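Local coordinates for protein scavenger receptor with C-type lectin type I (Homo sapiens, PDB 2OX8) that binds the leukocyte cell-surface glycan Lewis(x) through its C-type lectin domain and probably acts as a scavenger receptor, at residues I25-D28 against A29-F32. Numbering follows the deposited sequence.
Sequences IFED and AKLF
Lys30 lays its methylene chain past the side chains of Phe26 and Glu27, one turn back in the same helix. Its CD lies 4.2 Å from Phe26 CE2, and the chain runs obliquely past the ring. The same Lys30 CD is 3.9 Å from Glu27 OE1, roughly at right angles to the ring contact. The two charged side chains travel alongside each other in one direction. Lys30 keeps CG anti to its N (chi1 -178°) and stays extended beyond it, while Glu27 reaches the lysine by a bend at chi2 (80°). The charged ends remain apart: Glu27 OE1 and Lys30 NZ are 4.3 Å from each other, too far apart for a salt bridge, though their opposite charges probably still attract.

The backbone beneath forms the first two turns of an alpha-helix, with Ile25 as N-cap residue. Ala29 N donates to Ile25 O at 2.7 Å. Lys30 N binds Phe26 O, also at 2.7 Å. The next bond is more bent: Leu31 N reaches Glu27 O at 3.1 Å. Leu31 also packs its CG and CD1 against that oxygen. Phe32 N bonds to Asp28 O at 3.0 Å, and the helix runs on.

This is the opening of helix 26-35 in the C-type lectin domain, and it shows two distinct sides. Glu27 and Leu31 are exposed, whereas Phe26 and Ala29 are buried against the sheet. Phe26 meets Trp63 of strand 62-67 edge-to-face and touches Leu40 of strand 39-40. Ala29 rests on Trp63, Leu40 and Phe126. Further along, Phe32 sets its ring edge-to-face with Phe126 and touches Cys128, tying the helix to strand 125-131.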
# COMPACT_ATOMS: atom_id res chain seq x y z
N ILE A 25 2.04 -8.15 9.90
CA ILE A 25 2.02 -8.95 8.68
C ILE A 25 0.98 -8.38 7.72
O ILE A 25 -0.04 -7.81 8.14
CB ILE A 25 1.69 -10.43 9.01
CG1 ILE A 25 2.94 -11.11 9.59
CG2 ILE A 25 1.20 -11.16 7.77
CD1 ILE A 25 2.68 -12.50 10.10
N PHE A 26 1.24 -8.51 6.43
CA PHE A 26 0.32 -7.97 5.46
C PHE A 26 -1.11 -8.34 5.78
O PHE A 26 -1.98 -7.47 5.84
CB PHE A 26 0.66 -8.46 4.06
CG PHE A 26 -0.12 -7.78 2.98
CD1 PHE A 26 0.37 -6.65 2.36
CD2 PHE A 26 -1.36 -8.28 2.59
CE1 PHE A 26 -0.35 -6.02 1.35
CE2 PHE A 26 -2.09 -7.66 1.58
CZ PHE A 26 -1.59 -6.53 0.96
N GLU A 27 -1.37 -9.62 6.02
CA GLU A 27 -2.73 -10.04 6.31
C GLU A 27 -3.28 -9.46 7.61
O GLU A 27 -4.48 -9.31 7.75
CB GLU A 27 -2.83 -11.57 6.32
CG GLU A 27 -4.09 -12.10 5.60
CD GLU A 27 -3.97 -12.13 4.06
OE1 GLU A 27 -5.01 -12.20 3.37
OE2 GLU A 27 -2.83 -12.11 3.54
N ASP A 28 -2.41 -9.15 8.56
CA ASP A 28 -2.89 -8.57 9.82
C ASP A 28 -3.16 -7.08 9.58
O ASP A 28 -4.08 -6.50 10.16
CB ASP A 28 -1.87 -8.74 10.94
CG ASP A 28 -1.86 -10.16 11.50
OD1 ASP A 28 -1.25 -10.36 12.58
OD2 ASP A 28 -2.45 -11.06 10.86
N ALA A 29 -2.36 -6.47 8.72
CA ALA A 29 -2.56 -5.07 8.40
C ALA A 29 -3.90 -5.02 7.68
O ALA A 29 -4.76 -4.17 7.97
CB ALA A 29 -1.44 -4.57 7.46
N LYS A 30 -4.07 -5.96 6.76
CA LYS A 30 -5.28 -6.09 5.96
C LYS A 30 -6.52 -6.15 6.83
O LYS A 30 -7.51 -5.47 6.56
CB LYS A 30 -5.17 -7.36 5.11
CG LYS A 30 -6.34 -7.61 4.18
CD LYS A 30 -5.92 -8.44 2.98
CE LYS A 30 -7.12 -8.82 2.14
NZ LYS A 30 -6.74 -9.24 0.77
N LEU A 31 -6.45 -6.94 7.89
CA LEU A 31 -7.57 -7.11 8.81
C LEU A 31 -7.82 -5.92 9.73
O LEU A 31 -8.95 -5.73 10.20
CB LEU A 31 -7.38 -8.40 9.62
CG LEU A 31 -7.46 -9.67 8.74
CD1 LEU A 31 -6.71 -10.85 9.38
CD2 LEU A 31 -8.94 -10.01 8.50
N PHE A 32 -6.79 -5.13 10.01
CA PHE A 32 -6.92 -3.97 10.88
C PHE A 32 -7.75 -2.91 10.17
O PHE A 32 -8.71 -2.39 10.74
CB PHE A 32 -5.53 -3.43 11.23
CG PHE A 32 -5.55 -2.10 11.93
CD1 PHE A 32 -5.30 -2.01 13.29
CD2 PHE A 32 -5.83 -0.92 11.22
CE1 PHE A 32 -5.32 -0.78 13.95
CE2 PHE A 32 -5.85 0.31 11.86
CZ PHE A 32 -5.60 0.38 13.23